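Local coordinates for protein esterase (Xanthomonas oryzae pv. oryzae, PDB 3H2J) that is an esterase of the alpha/beta-hydrolase fold that probably hydrolyses carboxylic ester bonds, perhaps those of lipids, at residues 325-330 with 356-361; 208-213 with 341-346; 42-47 with 66-71; 77-82 with 117-122. All blocks are in the same frame, centred on the assembly; numbering follows the deposited sequence.

Interaction 1: residues 325-330 with 356-361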
loop_
_atom_site.group_PDB
_atom_site.type_symbol
_atom_site.label_atom_id
_atom_site.label_comp_id
_atom_site.label_asym_id
_atom_site.label_seq_id
_atom_site.Cartn_x
_atom_site.Cartn_y
_atom_site.Cartn_z
ATOM N N GLN A 325 -15.200 -4.344 -11.438
ATOM C CA GLN A 325 -16.653 -4.334 -11.334
ATOM C C GLN A 325 -17.142 -3.373 -10.254
ATOM O O GLN A 325 -18.257 -2.851 -10.330
ATOM C CB GLN A 325 -17.144 -5.750 -11.031
ATOM C CG GLN A 325 -16.749 -6.771 -12.087
ATOM C CD GLN A 325 -16.982 -8.202 -11.632
ATOM O OE1 GLN A 325 -18.012 -8.515 -11.033
ATOM N NE2 GLN A 325 -16.027 -9.081 -11.926
ATOM N N THR A 326 -16.303 -3.146 -9.248
ATOM C CA THR A 326 -16.651 -2.262 -8.137
ATOM C C THR A 326 -16.420 -0.797 -8.483
ATOM O O THR A 326 -15.443 -0.462 -9.150
ATOM C CB THR A 326 -15.797 -2.575 -6.882
ATOM O OG1 THR A 326 -15.892 -3.967 -6.564
ATOM C CG2 THR A 326 -16.280 -1.764 -5.690
ATOM N N PRO A 327 -17.332 0.094 -8.050
ATOM C CA PRO A 327 -17.159 1.522 -8.335
ATOM C C PRO A 327 -15.776 1.852 -7.789
ATOM O O PRO A 327 -15.494 1.585 -6.619
ATOM C CB PRO A 327 -18.276 2.165 -7.527
ATOM C CG PRO A 327 -19.374 1.155 -7.664
ATOM C CD PRO A 327 -18.652 -0.165 -7.444
ATOM N N THR A 328 -14.924 2.423 -8.631
ATOM C CA THR A 328 -13.549 2.714 -8.243
ATOM C C THR A 328 -13.107 4.132 -8.562
ATOM O O THR A 328 -13.344 4.635 -9.660
ATOM C CB THR A 328 -12.590 1.730 -8.957
ATOM O OG1 THR A 328 -13.045 0.389 -8.745
ATOM C CG2 THR A 328 -11.173 1.864 -8.423
ATOM N N LEU A 329 -12.458 4.769 -7.592
ATOM C CA LEU A 329 -11.962 6.128 -7.754
ATOM C C LEU A 329 -10.462 6.169 -7.490
ATOM O O LEU A 329 -10.015 6.024 -6.355
ATOM C CB LEU A 329 -12.678 7.089 -6.793
ATOM C CG LEU A 329 -12.231 8.558 -6.875
ATOM C CD1 LEU A 329 -12.539 9.132 -8.261
ATOM C CD2 LEU A 329 -12.945 9.366 -5.811
ATOM N N LEU A 330 -9.690 6.354 -8.552
ATOM C CA LEU A 330 -8.242 6.433 -8.444
ATOM C C LEU A 330 -7.882 7.881 -8.128
ATOM O O LEU A 330 -8.272 8.794 -8.850
ATOM C CB LEU A 330 -7.597 6.000 -9.768
ATOM C CG LEU A 330 -7.468 4.497 -10.057
ATOM C CD1 LEU A 330 -8.694 3.751 -9.581
ATOM C CD2 LEU A 330 -7.229 4.287 -11.547
ATOM N N SER A 356 -14.979 -2.073 -19.017
ATOM C CA SER A 356 -15.357 -1.542 -17.715
ATOM C C SER A 356 -15.359 -0.025 -17.669
ATOM O O SER A 356 -14.418 0.620 -18.125
ATOM C CB SER A 356 -14.420 -2.053 -16.620
ATOM O OG SER A 356 -14.737 -1.415 -15.396
ATOM N N ASN A 357 -16.425 0.539 -17.113
ATOM C CA ASN A 357 -16.531 1.983 -16.969
ATOM C C ASN A 357 -16.866 2.281 -15.513
ATOM O O ASN A 357 -17.605 3.213 -15.204
ATOM C CB ASN A 357 -17.616 2.539 -17.887
ATOM C CG ASN A 357 -17.140 3.742 -18.666
ATOM O OD1 ASN A 357 -16.698 4.736 -18.087
ATOM N ND2 ASN A 357 -17.220 3.659 -19.991
ATOM N N GLN A 358 -16.301 1.468 -14.626
ATOM C CA GLN A 358 -16.514 1.589 -13.189
ATOM C C GLN A 358 -15.436 2.423 -12.511
ATOM O O GLN A 358 -15.564 2.775 -11.341
ATOM C CB GLN A 358 -16.521 0.195 -12.558
ATOM C CG GLN A 358 -17.664 -0.675 -13.016
ATOM C CD GLN A 358 -19.000 -0.089 -12.635
ATOM O OE1 GLN A 358 -19.319 0.038 -11.452
ATOM N NE2 GLN A 358 -19.788 0.283 -13.633
ATOM N N VAL A 359 -14.380 2.744 -13.251
ATOM C CA VAL A 359 -13.260 3.484 -12.685
ATOM C C VAL A 359 -13.136 4.934 -13.124
ATOM O O VAL A 359 -13.223 5.252 -14.310
ATOM C CB VAL A 359 -11.933 2.765 -13.010
ATOM C CG1 VAL A 359 -10.813 3.308 -12.142
ATOM C CG2 VAL A 359 -12.100 1.265 -12.808
ATOM N N ALA A 360 -12.916 5.808 -12.149
ATOM C CA ALA A 360 -12.753 7.230 -12.409
ATOM C C ALA A 360 -11.490 7.687 -11.700
ATOM O O ALA A 360 -10.907 6.942 -10.915
ATOM C CB ALA A 360 -13.952 8.000 -11.883
ATOM N N LEU A 361 -11.050 8.902 -11.986
ATOM C CA LEU A 361 -9.864 9.409 -11.322
ATOM C C LEU A 361 -10.056 10.855 -10.928
ATOM O O LEU A 361 -10.783 11.603 -11.583
ATOM C CB LEU A 361 -8.631 9.281 -12.220
ATOM C CG LEU A 361 -8.410 10.344 -13.296
ATOM C CD1 LEU A 361 -7.034 10.149 -13.924
ATOM C CD2 LEU A 361 -9.509 10.255 -14.342
#
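Thr-328 uses both of its backbone polar groups to grip the chain around Val-359: its N donates to Gln-358 O (2.8 Å, 167° at the hydrogen) and its O accepts from Ala-360 N (2.8 Å). Two residues further on, Leu-330 N donates to Ala-360 O at 2.7 Å. This alternation, in which a residue of one strand straddles a residue of the other, is that of parallel beta pairing. Here it joins the two strands of a beta-alpha-beta unit, strand 328-332, helix 342-353 and strand 359-363, at one end of the alpha/beta-hydrolase sheet.

The hydroxyl of Thr-328 turns back to its own segment. With OG1 beside the backbone N (chi1 -51°), it donates to Thr-326 O at 2.6 Å, approaching from above the carbonyl plane, and it is also hydrogen-bonded to Gln-186. Threonine therefore satisfies a buried polar end while its methyl, CG2, joins the apolar side chains beside it. Thr-328 and Val-359 lie side by side, both on the face where helix 342-353 covers Val-359. Beta-branched and leucine side chains suit this buried face: Leu-330 crosses Val-359, and Leu-330 CD1 presses on Val-359 CG1 at 3.4 Å, tighter than a usual van der Waals contact. On the other face Leu-329 packs against helix 376-396, beside the small, exposed Ala-360 of the outermost strand. There Leu-329 CG lies anti to the backbone N (chi1 180°), bringing Leu-329 CD1 to 4.0 Å from Ala-360 CB.

Interaction 2: residues 208-213 with 341-346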
loop_
_atom_site.group_PDB
_atom_site.type_symbol
_atom_site.label_atom_id
_atom_site.label_comp_id
_atom_site.label_asym_id
_atom_site.label_seq_id
_atom_site.Cartn_x
_atom_site.Cartn_y
_atom_site.Cartn_z
ATOM N N PRO A 208 1.272 2.465 -8.187
ATOM C CA PRO A 208 1.897 2.117 -9.469
ATOM C C PRO A 208 1.187 0.935 -10.144
ATOM O O PRO A 208 1.757 -0.151 -10.249
ATOM C CB PRO A 208 3.322 1.774 -9.059
ATOM C CG PRO A 208 3.103 1.087 -7.730
ATOM C CD PRO A 208 2.097 2.001 -7.054
ATOM N N TYR A 209 -0.050 1.153 -10.601
ATOM C CA TYR A 209 -0.845 0.102 -11.258
ATOM C C TYR A 209 -0.185 -0.359 -12.561
ATOM O O TYR A 209 -0.283 -1.529 -12.948
ATOM C CB TYR A 209 -2.262 0.622 -11.533
ATOM C CG TYR A 209 -2.774 1.535 -10.443
ATOM C CD1 TYR A 209 -2.788 1.118 -9.110
ATOM C CD2 TYR A 209 -3.166 2.842 -10.728
ATOM C CE1 TYR A 209 -3.167 1.979 -8.093
ATOM C CE2 TYR A 209 -3.548 3.717 -9.711
ATOM C CZ TYR A 209 -3.540 3.278 -8.394
ATOM O OH TYR A 209 -3.862 4.145 -7.372
ATOM N N ALA A 210 0.464 0.578 -13.247
ATOM C CA ALA A 210 1.199 0.281 -14.473
ATOM C C ALA A 210 2.622 0.166 -13.934
ATOM O O ALA A 210 3.473 1.013 -14.186
ATOM C CB ALA A 210 1.084 1.439 -15.460
ATOM N N LEU A 211 2.842 -0.888 -13.152
ATOM C CA LEU A 211 4.115 -1.147 -12.488
ATOM C C LEU A 211 5.347 -1.181 -13.388
ATOM O O LEU A 211 6.335 -0.488 -13.123
ATOM C CB LEU A 211 4.011 -2.457 -11.698
ATOM C CG LEU A 211 5.185 -2.808 -10.780
ATOM C CD1 LEU A 211 5.406 -1.697 -9.760
ATOM C CD2 LEU A 211 4.891 -4.132 -10.080
ATOM N N GLU A 212 5.300 -1.999 -14.435
ATOM C CA GLU A 212 6.419 -2.109 -15.364
ATOM C C GLU A 212 6.658 -0.772 -16.080
ATOM O O GLU A 212 7.797 -0.316 -16.203
ATOM C CB GLU A 212 6.141 -3.224 -16.381
ATOM C CG GLU A 212 7.154 -3.317 -17.512
ATOM C CD GLU A 212 6.859 -4.464 -18.458
ATOM O OE1 GLU A 212 5.669 -4.798 -18.634
ATOM O OE2 GLU A 212 7.810 -5.022 -19.034
ATOM N N GLN A 213 5.579 -0.141 -16.533
ATOM C CA GLN A 213 5.675 1.141 -17.230
ATOM C C GLN A 213 6.257 2.228 -16.336
ATOM O O GLN A 213 6.996 3.096 -16.802
ATOM C CB GLN A 213 4.294 1.570 -17.734
ATOM C CG GLN A 213 4.163 3.060 -18.031
ATOM C CD GLN A 213 2.777 3.431 -18.539
ATOM O OE1 GLN A 213 2.413 3.110 -19.671
ATOM N NE2 GLN A 213 1.994 4.097 -17.696
ATOM N N LEU A 341 0.832 10.213 -12.103
ATOM C CA LEU A 341 -0.610 10.013 -12.220
ATOM C C LEU A 341 -0.894 9.270 -13.519
ATOM O O LEU A 341 -2.001 8.775 -13.742
ATOM C CB LEU A 341 -1.339 11.362 -12.220
ATOM C CG LEU A 341 -2.628 11.488 -11.394
ATOM C CD1 LEU A 341 -3.335 12.793 -11.751
ATOM C CD2 LEU A 341 -3.545 10.313 -11.655
ATOM N N LYS A 342 0.114 9.208 -14.381
ATOM C CA LYS A 342 -0.001 8.504 -15.650
ATOM C C LYS A 342 -0.482 7.076 -15.361
ATOM O O LYS A 342 -1.186 6.466 -16.169
ATOM C CB LYS A 342 1.364 8.486 -16.347
ATOM C CG LYS A 342 1.406 7.726 -17.660
ATOM C CD LYS A 342 2.803 7.802 -18.279
ATOM C CE LYS A 342 2.879 7.020 -19.579
ATOM N NZ LYS A 342 4.215 7.151 -20.221
ATOM N N ASN A 343 -0.099 6.554 -14.198
ATOM C CA ASN A 343 -0.496 5.207 -13.787
ATOM C C ASN A 343 -2.009 5.018 -13.860
ATOM O O ASN A 343 -2.499 4.051 -14.446
ATOM C CB ASN A 343 -0.021 4.940 -12.356
ATOM C CG ASN A 343 1.389 4.406 -12.307
ATOM O OD1 ASN A 343 1.628 3.243 -12.627
ATOM N ND2 ASN A 343 2.338 5.258 -11.920
ATOM N N ALA A 344 -2.739 5.947 -13.251
ATOM C CA ALA A 344 -4.198 5.907 -13.227
ATOM C C ALA A 344 -4.801 6.048 -14.624
ATOM O O ALA A 344 -5.800 5.399 -14.946
ATOM C CB ALA A 344 -4.726 7.008 -12.322
ATOM N N GLN A 345 -4.196 6.901 -15.446
ATOM C CA GLN A 345 -4.668 7.120 -16.811
ATOM C C GLN A 345 -4.529 5.832 -17.609
ATOM O O GLN A 345 -5.446 5.423 -18.324
ATOM C CB GLN A 345 -3.841 8.220 -17.480
ATOM C CG GLN A 345 -3.826 9.531 -16.718
ATOM C CD GLN A 345 -2.849 10.528 -17.306
ATOM O OE1 GLN A 345 -3.000 10.965 -18.447
ATOM N NE2 GLN A 345 -1.834 10.890 -16.530
ATOM N N THR A 346 -3.366 5.203 -17.483
ATOM C CA THR A 346 -3.081 3.961 -18.183
ATOM C C THR A 346 -4.022 2.859 -17.694
ATOM O O THR A 346 -4.542 2.076 -18.487
ATOM C CB THR A 346 -1.617 3.529 -17.961
ATOM O OG1 THR A 346 -0.738 4.525 -18.500
ATOM C CG2 THR A 346 -1.341 2.182 -18.634
#
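Asn-343, near the start of helix 342-353, reaches into the turn at Pro-208, Tyr-209 and Ala-210 that leads into helix 211-217. Its CB lies 4.1 Å from Tyr-209 CD2, and its CG packs against the backbone of Pro-208, 3.7 Å from Pro-208 CA. At the tip the two arms of the amide divide their work. Asn-343 OD1 accepts from Ala-210 N at 3.0 Å, the donor lying in the carbonyl plane, although the angle at the hydrogen is only 144°. ND2 is held by Pro-340 O and Thr-214 OG1. An amide suits this place because it offers an acceptor and a donor to a buried turn. Ala-210, at the N-cap position of helix 211-217, is small enough to sit directly against that carbonyl. Beside it the ring of Tyr-209 turns an edge, not a face, to Asn-343 O, and Tyr-209 OH is hydrogen-bonded to Gly-207 N.

A second bond lies nearer the surface. Gln-213 is extended beyond CG (chi2 180°), and its NE2 donates almost straight to Thr-346 OG1, 2.9 Å away. Thr-346 OG1 in turn donates to Lys-342 O at 3.1 Å. The aliphatic chain of Lys-342 crosses the amide with Lys-342 CE 3.6 Å from Gln-213 NE2, and its ammonium continues to a salt bridge with Asp-217. Hydrogen bonds depend on direction, so the two across this contact probably help set how the turn and the helices lie together.

Interaction 3: residues 42-47 with 66-71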
loop_
_atom_site.group_PDB
_atom_site.type_symbol
_atom_site.label_atom_id
_atom_site.label_comp_id
_atom_site.label_asym_id
_atom_site.label_seq_id
_atom_site.Cartn_x
_atom_site.Cartn_y
_atom_site.Cartn_z
ATOM N N CYS A 42 -16.810 10.150 15.684
ATOM C CA CYS A 42 -16.584 8.957 16.489
ATOM C C CYS A 42 -15.373 8.945 17.397
ATOM O O CYS A 42 -14.396 9.651 17.160
ATOM C CB CYS A 42 -16.428 7.756 15.553
ATOM S SG CYS A 42 -17.673 7.651 14.236
ATOM N N ASN A 43 -15.456 8.112 18.434
ATOM C CA ASN A 43 -14.334 7.882 19.330
ATOM C C ASN A 43 -13.641 6.797 18.512
ATOM O O ASN A 43 -14.294 6.142 17.696
ATOM C CB ASN A 43 -14.784 7.272 20.661
ATOM C CG ASN A 43 -15.655 8.205 21.473
ATOM O OD1 ASN A 43 -15.283 9.347 21.732
ATOM N ND2 ASN A 43 -16.820 7.718 21.888
ATOM N N VAL A 44 -12.343 6.598 18.704
ATOM C CA VAL A 44 -11.644 5.568 17.942
ATOM C C VAL A 44 -10.798 4.680 18.835
ATOM O O VAL A 44 -9.910 5.155 19.542
ATOM C CB VAL A 44 -10.740 6.182 16.846
ATOM C CG1 VAL A 44 -9.927 5.088 16.167
ATOM C CG2 VAL A 44 -11.596 6.912 15.814
ATOM N N ARG A 45 -11.081 3.387 18.799
ATOM C CA ARG A 45 -10.333 2.431 19.599
ATOM C C ARG A 45 -9.344 1.713 18.700
ATOM O O ARG A 45 -9.704 1.260 17.610
ATOM C CB ARG A 45 -11.280 1.425 20.253
ATOM C CG ARG A 45 -11.459 1.636 21.740
ATOM C CD ARG A 45 -12.084 2.978 22.060
ATOM N NE ARG A 45 -13.482 3.041 21.655
ATOM C CZ ARG A 45 -14.369 3.885 22.171
ATOM N NH1 ARG A 45 -14.004 4.738 23.117
ATOM N NH2 ARG A 45 -15.620 3.872 21.743
ATOM N N VAL A 46 -8.102 1.614 19.164
ATOM C CA VAL A 46 -7.038 0.973 18.404
ATOM C C VAL A 46 -6.695 -0.401 18.958
ATOM O O VAL A 46 -6.370 -0.543 20.136
ATOM C CB VAL A 46 -5.758 1.831 18.418
ATOM C CG1 VAL A 46 -4.685 1.183 17.551
ATOM C CG2 VAL A 46 -6.072 3.242 17.941
ATOM N N ALA A 47 -6.767 -1.404 18.092
ATOM C CA ALA A 47 -6.460 -2.772 18.465
ATOM C C ALA A 47 -5.440 -3.347 17.498
ATOM O O ALA A 47 -5.331 -2.910 16.353
ATOM C CB ALA A 47 -7.727 -3.621 18.444
ATOM N N VAL A 66 -3.474 -3.898 12.093
ATOM C CA VAL A 66 -4.094 -2.911 12.964
ATOM C C VAL A 66 -5.596 -2.909 12.707
ATOM O O VAL A 66 -6.048 -3.172 11.589
ATOM C CB VAL A 66 -3.513 -1.494 12.710
ATOM C CG1 VAL A 66 -3.710 -1.108 11.248
ATOM C CG2 VAL A 66 -4.177 -0.476 13.644
ATOM N N LEU A 67 -6.364 -2.640 13.755
ATOM C CA LEU A 67 -7.817 -2.594 13.657
ATOM C C LEU A 67 -8.305 -1.343 14.359
ATOM O O LEU A 67 -8.093 -1.189 15.561
ATOM C CB LEU A 67 -8.443 -3.817 14.328
ATOM C CG LEU A 67 -9.964 -3.784 14.524
ATOM C CD1 LEU A 67 -10.661 -3.786 13.166
ATOM C CD2 LEU A 67 -10.401 -4.996 15.348
ATOM N N LEU A 68 -8.938 -0.445 13.608
ATOM C CA LEU A 68 -9.477 0.794 14.168
ATOM C C LEU A 68 -10.993 0.656 14.307
ATOM O O LEU A 68 -11.700 0.435 13.320
ATOM C CB LEU A 68 -9.143 1.974 13.260
ATOM C CG LEU A 68 -7.652 2.180 12.984
ATOM C CD1 LEU A 68 -7.477 3.397 12.094
ATOM C CD2 LEU A 68 -6.893 2.362 14.299
ATOM N N ILE A 69 -11.490 0.794 15.529
ATOM C CA ILE A 69 -12.917 0.646 15.767
ATOM C C ILE A 69 -13.604 1.925 16.204
ATOM O O ILE A 69 -13.312 2.467 17.275
ATOM C CB ILE A 69 -13.199 -0.423 16.843
ATOM C CG1 ILE A 69 -12.434 -1.710 16.520
ATOM C CG2 ILE A 69 -14.705 -0.705 16.906
ATOM C CD1 ILE A 69 -12.613 -2.793 17.579
ATOM N N PRO A 70 -14.532 2.431 15.376
ATOM C CA PRO A 70 -15.239 3.660 15.742
ATOM C C PRO A 70 -16.360 3.325 16.718
ATOM O O PRO A 70 -16.804 2.179 16.790
ATOM C CB PRO A 70 -15.753 4.175 14.401
ATOM C CG PRO A 70 -16.025 2.912 13.640
ATOM C CD PRO A 70 -14.843 2.026 13.990
ATOM N N GLY A 71 -16.806 4.328 17.466
ATOM C CA GLY A 71 -17.879 4.122 18.423
ATOM C C GLY A 71 -18.363 5.443 18.991
ATOM O O GLY A 71 -17.629 6.429 18.989
HETATM O O HOH W 1 -14.794 1.736 19.617
#
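The beta hairpin of strands 43-54 and 60-71 is paired here at the end away from its turn, where Asn-43 faces Gly-71, Arg-45 faces Ile-69 and Ala-47 faces Leu-67 as antiparallel hydrogen-bonded pairs. Each pair makes two backbone bonds, six in all. The central ones are nearly straight: Arg-45 N to Ile-69 O is 2.9 Å and Ile-69 N to Arg-45 O is 2.8 Å. By contrast Gly-71 N reaches Asn-43 O at 3.1 Å with a bend to 135°. Pro-70 takes a non-hydrogen-bonded site opposite Val-44, where a residue without an N-H costs this pairing nothing.

Arg-45 bends at chi2 and chi3 (63° and 70°), which swings its guanidinium along the strand toward Gly-71. Lacking a side chain, Gly-71 lets Arg-45 NH2 come to 4.0 Å from Gly-71 CA. A water at the guanidinium edge accepts from Arg-45 NE (2.8 Å) and donates to Ile-69 O (2.9 Å), so this carbonyl is gripped by both a peptide N-H and a water.

On the other face Val-46 and Leu-68 lie side by side, with Val-46 CG2 3.8 Å from Leu-68 CD2. Val-44 and Leu-68 extend this apolar surface onto helix 108-114, as suits their branched side chains. Just before strand 43-54, Cys-42 packs on Pro-70 and is joined to Cys-75 by a disulfide. Strand 7-16 borders the hairpin beyond 43-54, while strand 119-123 lies beside 60-71 on its other side.

Interaction 4: residues 77-82 with 117-122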
loop_
_atom_site.group_PDB
_atom_site.type_symbol
_atom_site.label_atom_id
_atom_site.label_comp_id
_atom_site.label_asym_id
_atom_site.label_seq_id
_atom_site.Cartn_x
_atom_site.Cartn_y
_atom_site.Cartn_z
ATOM N N GLY A 77 -23.312 1.770 14.399
ATOM C CA GLY A 77 -23.098 1.039 13.167
ATOM C C GLY A 77 -24.452 0.849 12.513
ATOM O O GLY A 77 -25.355 1.655 12.749
ATOM N N PRO A 78 -24.631 -0.186 11.675
ATOM C CA PRO A 78 -23.598 -1.173 11.326
ATOM C C PRO A 78 -22.508 -0.453 10.538
ATOM O O PRO A 78 -22.804 0.398 9.702
ATOM C CB PRO A 78 -24.363 -2.186 10.477
ATOM C CG PRO A 78 -25.759 -2.089 11.015
ATOM C CD PRO A 78 -25.942 -0.603 11.156
ATOM N N TYR A 79 -21.254 -0.796 10.800
ATOM C CA TYR A 79 -20.143 -0.134 10.131
ATOM C C TYR A 79 -19.642 -0.812 8.869
ATOM O O TYR A 79 -19.699 -2.034 8.737
ATOM C CB TYR A 79 -18.940 -0.025 11.073
ATOM C CG TYR A 79 -19.227 0.584 12.422
ATOM C CD1 TYR A 79 -19.518 1.940 12.552
ATOM C CD2 TYR A 79 -19.207 -0.201 13.573
ATOM C CE1 TYR A 79 -19.786 2.503 13.803
ATOM C CE2 TYR A 79 -19.474 0.347 14.825
ATOM C CZ TYR A 79 -19.763 1.699 14.931
ATOM O OH TYR A 79 -20.041 2.237 16.167
ATOM N N PRO A 80 -19.154 -0.010 7.911
ATOM C CA PRO A 80 -18.618 -0.576 6.675
ATOM C C PRO A 80 -17.207 -1.015 7.077
ATOM O O PRO A 80 -16.620 -0.432 8.000
ATOM C CB PRO A 80 -18.608 0.619 5.722
ATOM C CG PRO A 80 -18.374 1.780 6.641
ATOM C CD PRO A 80 -19.299 1.455 7.799
ATOM N N LEU A 81 -16.675 -2.043 6.419
ATOM C CA LEU A 81 -15.337 -2.546 6.721
ATOM C C LEU A 81 -14.386 -2.050 5.637
ATOM O O LEU A 81 -14.554 -2.369 4.467
ATOM C CB LEU A 81 -15.339 -4.076 6.745
ATOM C CG LEU A 81 -14.017 -4.775 7.078
ATOM C CD1 LEU A 81 -13.603 -4.429 8.501
ATOM C CD2 LEU A 81 -14.181 -6.283 6.925
ATOM N N LEU A 82 -13.393 -1.264 6.027
ATOM C CA LEU A 82 -12.447 -0.726 5.057
ATOM C C LEU A 82 -11.063 -1.334 5.180
ATOM O O LEU A 82 -10.362 -1.105 6.166
ATOM C CB LEU A 82 -12.343 0.795 5.217
ATOM C CG LEU A 82 -11.235 1.500 4.423
ATOM C CD1 LEU A 82 -11.543 1.446 2.937
ATOM C CD2 LEU A 82 -11.127 2.944 4.885
ATOM N N GLY A 117 -16.690 6.857 11.295
ATOM C CA GLY A 117 -17.493 5.651 11.264
ATOM C C GLY A 117 -17.062 4.506 10.371
ATOM O O GLY A 117 -17.885 3.656 10.033
ATOM N N TYR A 118 -15.793 4.482 9.974
ATOM C CA TYR A 118 -15.292 3.398 9.151
ATOM C C TYR A 118 -14.409 2.499 9.999
ATOM O O TYR A 118 -13.474 2.974 10.647
ATOM C CB TYR A 118 -14.451 3.912 7.975
ATOM C CG TYR A 118 -15.204 4.720 6.943
ATOM C CD1 TYR A 118 -15.357 6.100 7.080
ATOM C CD2 TYR A 118 -15.761 4.106 5.823
ATOM C CE1 TYR A 118 -16.040 6.845 6.125
ATOM C CE2 TYR A 118 -16.450 4.844 4.865
ATOM C CZ TYR A 118 -16.585 6.212 5.023
ATOM O OH TYR A 118 -17.268 6.941 4.076
ATOM N N VAL A 119 -14.727 1.210 10.026
ATOM C CA VAL A 119 -13.890 0.259 10.745
ATOM C C VAL A 119 -12.736 0.099 9.754
ATOM O O VAL A 119 -12.964 -0.215 8.584
ATOM C CB VAL A 119 -14.601 -1.104 10.939
ATOM C CG1 VAL A 119 -13.613 -2.150 11.460
ATOM C CG2 VAL A 119 -15.757 -0.952 11.910
ATOM N N VAL A 120 -11.510 0.347 10.201
ATOM C CA VAL A 120 -10.357 0.235 9.315
ATOM C C VAL A 120 -9.477 -0.946 9.703
ATOM O O VAL A 120 -9.157 -1.134 10.872
ATOM C CB VAL A 120 -9.492 1.528 9.344
ATOM C CG1 VAL A 120 -8.367 1.432 8.313
ATOM C CG2 VAL A 120 -10.359 2.746 9.057
ATOM N N VAL A 121 -9.107 -1.747 8.709
ATOM C CA VAL A 121 -8.240 -2.894 8.932
ATOM C C VAL A 121 -7.082 -2.841 7.949
ATOM O O VAL A 121 -7.281 -2.671 6.750
ATOM C CB VAL A 121 -8.987 -4.234 8.746
ATOM C CG1 VAL A 121 -9.639 -4.286 7.377
ATOM C CG2 VAL A 121 -8.009 -5.398 8.908
ATOM N N GLY A 122 -5.868 -2.975 8.470
ATOM C CA GLY A 122 -4.694 -2.957 7.622
ATOM C C GLY A 122 -3.712 -4.026 8.051
ATOM O O GLY A 122 -3.482 -4.213 9.241
#
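Val-119 drives its CG2 methyl against Tyr-79, 3.4 Å from Tyr-79 CB, and this end of the contact is the tight one. The two side chains cross at about a right angle, and the methyl reaches the root of the ring because CG2 lies beside the backbone N while CG1 stands anti to it (chi1 170°). Gly-117 O approaches the tyrosine, 3.5 Å from Tyr-79 CD1. Gly-117 has a positive phi of 95°, a conformation that glycine adopts readily. Pro-80 CG rests at 3.6 Å on Tyr-118 CD2, a rigid ring packed obliquely against a flat one. Tyr-118 is flanked by helix 376-396 and makes a cation-pi contact with Arg-397.

Between these side chains run the backbone bonds of two parallel neighbours, strands 79-85 and 119-123. They appear in swapped order across the sheet, the later strand lying nearer the antiparallel hairpin, as in the alpha/beta-hydrolase fold. Val-119 N donates to Pro-80 O at 3.2 Å, Leu-82 N to Val-119 O, and Val-121 N to Leu-82 O. Pro-80 CD takes the place of an N-H and lies 3.4 Å from Gly-117 O, so pairing begins with the carbonyl alone.

Under helix 141-161, Leu-81 CD1 meets Val-119 CG1 at 3.7 Å. Looser are Leu-81 CD1 to Val-121 CG1, 4.1 Å, and, on the other face, Leu-82 CD2 to Val-120 CG2, 4.2 Å. Toward solvent lies the turn before the strand, where Pro-78 is exposed after a cis peptide bond, and Gly-77 CA sits over the centre of one face of the Tyr-79 ring.

In the fold
Along the chain interaction 3 comes first, then interaction 4, while the segments of interactions 2 and 1 alternate: 208-213, 325-330, 341-346, 356-361. Interactions 1, 3 and 4 share the mixed sheet. Interactions 3 and 4, with centres 9 Å apart, are joined through neighbouring strands 60-71 and 119-123; interaction 1 ends the sheet on the other side, its centre 28 Å from that of interaction 3. Interaction 2 adjoins interaction 1, where Leu-330 packs on Ala-344 and Tyr-209. Strand 169-175, leading to the probable nucleophile Ser-176, runs between, so interactions 3 and 4 build the sheet on one side of it and interaction 1 on the other, with interaction 2 fastening the helix packed on interaction 1.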